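Local coordinates for putative exported protein (Bordetella pertussis, PDB 2DVZ) that probably serves as the periplasmic solute receptor of a tripartite tricarboxylate-type transport system, and holds glutamic acid in this structure, at residues V272-A275 / L276-G280. Residues are numbered along the deposited sequence; the frame is centred on the assembly and turned at random.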
ATOM      1  N   VAL A 272      -1.160 -17.179  -8.593  1.00 22.03           N
ATOM      2  CA  VAL A 272      -0.978 -15.748  -8.294  1.00 20.98           C
ATOM      3  C   VAL A 272      -2.345 -15.072  -8.204  1.00 20.31           C
ATOM      4  O   VAL A 272      -2.581 -14.322  -7.277  1.00 19.45           O
ATOM      5  CB  VAL A 272      -0.044 -15.008  -9.317  1.00 20.70           C
ATOM      6  CG1 VAL A 272      -0.111 -13.496  -9.133  1.00 19.29           C
ATOM      7  CG2 VAL A 272       1.402 -15.502  -9.191  1.00 18.95           C
ATOM      8  N   ILE A 273      -3.233 -15.369  -9.160  1.00 19.97           N
ATOM      9  CA  ILE A 273      -4.627 -14.955  -9.086  1.00 19.91           C
ATOM     10  C   ILE A 273      -5.272 -15.315  -7.727  1.00 20.52           C
ATOM     11  O   ILE A 273      -5.836 -14.433  -7.077  1.00 20.76           O
ATOM     12  CB  ILE A 273      -5.447 -15.512 -10.261  1.00 20.09           C
ATOM     13  CG1 ILE A 273      -5.102 -14.761 -11.547  1.00 20.55           C
ATOM     14  CG2 ILE A 273      -6.971 -15.422 -10.004  1.00 18.19           C
ATOM     15  CD1 ILE A 273      -5.670 -15.452 -12.788  1.00 20.93           C
ATOM     16  N   LYS A 274      -5.156 -16.575  -7.298  1.00 20.39           N
ATOM     17  CA  LYS A 274      -5.686 -17.036  -5.994  1.00 21.13           C
ATOM     18  C   LYS A 274      -5.099 -16.262  -4.789  1.00 20.70           C
ATOM     19  O   LYS A 274      -5.826 -15.738  -3.947  1.00 21.18           O
ATOM     20  CB  LYS A 274      -5.431 -18.551  -5.823  1.00 21.41           C
ATOM     21  CG  LYS A 274      -6.039 -19.122  -4.568  1.00 24.20           C
ATOM     22  CD  LYS A 274      -6.064 -20.626  -4.564  1.00 28.32           C
ATOM     23  CE  LYS A 274      -6.245 -21.198  -3.150  1.00 30.49           C
ATOM     24  NZ  LYS A 274      -7.412 -20.617  -2.389  1.00 30.63           N
ATOM     25  N   ALA A 275      -3.779 -16.208  -4.705  1.00 20.14           N
ATOM     26  CA  ALA A 275      -3.121 -15.451  -3.675  1.00 19.87           C
ATOM     27  C   ALA A 275      -3.619 -13.994  -3.597  1.00 19.21           C
ATOM     28  O   ALA A 275      -3.903 -13.514  -2.503  1.00 19.42           O
ATOM     29  CB  ALA A 275      -1.573 -15.526  -3.848  1.00 20.07           C
ATOM     30  N   LEU A 276      -3.731 -13.316  -4.743  1.00 18.15           N
ATOM     31  CA  LEU A 276      -4.236 -11.929  -4.815  1.00 17.97           C
ATOM     32  C   LEU A 276      -5.670 -11.808  -4.325  1.00 18.51           C
ATOM     33  O   LEU A 276      -6.007 -10.919  -3.540  1.00 18.55           O
ATOM     34  CB  LEU A 276      -4.139 -11.384  -6.248  1.00 16.72           C
ATOM     35  CG  LEU A 276      -2.714 -11.085  -6.769  1.00 16.43           C
ATOM     36  CD1 LEU A 276      -2.730 -10.796  -8.265  1.00 15.30           C
ATOM     37  CD2 LEU A 276      -1.980  -9.944  -5.989  1.00 13.48           C
ATOM     38  N   ASP A 277      -6.506 -12.718  -4.815  1.00 19.05           N
ATOM     39  CA  ASP A 277      -7.873 -12.862  -4.366  1.00 19.65           C
ATOM     40  C   ASP A 277      -7.975 -13.083  -2.852  1.00 18.53           C
ATOM     41  O   ASP A 277      -8.728 -12.367  -2.164  1.00 18.51           O
ATOM     42  CB  ASP A 277      -8.550 -13.980  -5.129  1.00 19.92           C
ATOM     43  CG  ASP A 277     -10.064 -13.885  -5.063  1.00 24.60           C
ATOM     44  OD1 ASP A 277     -10.598 -12.813  -5.440  1.00 28.87           O
ATOM     45  OD2 ASP A 277     -10.737 -14.872  -4.646  1.00 28.46           O
ATOM     46  N   ASP A 278      -7.218 -14.048  -2.341  1.00 17.67           N
ATOM     47  CA  ASP A 278      -7.266 -14.388  -0.918  1.00 17.71           C
ATOM     48  C   ASP A 278      -6.773 -13.293   0.025  1.00 17.06           C
ATOM     49  O   ASP A 278      -7.224 -13.243   1.173  1.00 17.24           O
ATOM     50  CB  ASP A 278      -6.512 -15.690  -0.614  1.00 18.39           C
ATOM     51  CG  ASP A 278      -7.211 -16.948  -1.188  1.00 20.13           C
ATOM     52  OD1 ASP A 278      -8.308 -16.856  -1.811  1.00 20.25           O
ATOM     53  OD2 ASP A 278      -6.637 -18.034  -0.987  1.00 21.59           O
ATOM     54  N   GLN A 279      -5.863 -12.441  -0.448  1.00 15.37           N
ATOM     55  CA  GLN A 279      -5.251 -11.411   0.395  1.00 14.66           C
ATOM     56  C   GLN A 279      -6.036 -10.104   0.390  1.00 14.44           C
ATOM     57  O   GLN A 279      -5.805  -9.261   1.247  1.00 15.10           O
ATOM     58  CB  GLN A 279      -3.812 -11.094  -0.041  1.00 13.55           C
ATOM     59  CG  GLN A 279      -3.752 -10.326  -1.306  1.00 11.31           C
ATOM     60  CD  GLN A 279      -2.351 -10.040  -1.815  1.00 13.62           C
ATOM     61  OE1 GLN A 279      -1.405 -10.855  -1.673  1.00 12.97           O
ATOM     62  NE2 GLN A 279      -2.219  -8.888  -2.471  1.00 13.22           N
ATOM     63  N   GLY A 280      -6.931  -9.924  -0.584  1.00 13.71           N
ATOM     64  CA  GLY A 280      -7.717  -8.708  -0.658  1.00 13.18           C
ATOM     65  C   GLY A 280      -7.272  -7.764  -1.759  1.00 13.05           C
ATOM     66  O   GLY A 280      -7.396  -6.566  -1.592  1.00 12.81           O
TER
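Lys274 and Asp278, one helical turn apart on helix 270-279, form an i to i+4 salt bridge on its exposed face. Lys274 NZ gives a hydrogen bond to Asp278 OD2 at 3.0 Å. OD2 receives it on its syn lone pair, the side of the other oxygen. The lysine leaves the backbone with CG anti to N (chi1 -175°) and stays extended until a bend at chi4 turns the ammonium group to the acid. Its CG also passes OD2 at 3.8 Å, so aliphatic chain as well as charge borders the carboxylate.

Beneath this pair the backbone bonds are those of an alpha helix. Asp278 N meets Lys274 O at 2.7 Å, so the two residues are joined twice. Leu276 N binds Val272 O and Asp277 N binds Ile273 O, both nearly straight. The last bond of the set, Gln279 N to Ala275 O, is weak, with an N-H...O angle of 134°. Here the helix ends. Gly280 takes a positive phi of 106° at the Schellman motif that ends the helix. Its N makes weak bonds to Leu276 O and Asp277 O.

The opposite face is buried. Val272 and Leu276 lie side by side and point the same way, CG1 against CD1 at 3.9 Å. Leu276 also packs on Leu39 of helix 32-48 and on Pro283. Gln279 CG sits 3.4 Å from Ala275 O, while the amide NE2 is bonded to Ser281 OG. The side chain of Gln279 lies about 6 Å from that of Tyr243, a glutamate-binding residue.

The ion pair joins the same two residues as the Asp278 N to Lys274 O bond and probably steadies the last turn. It lies at the surface, so solvent probably weakens it, while Val272 and Leu276 face the protein.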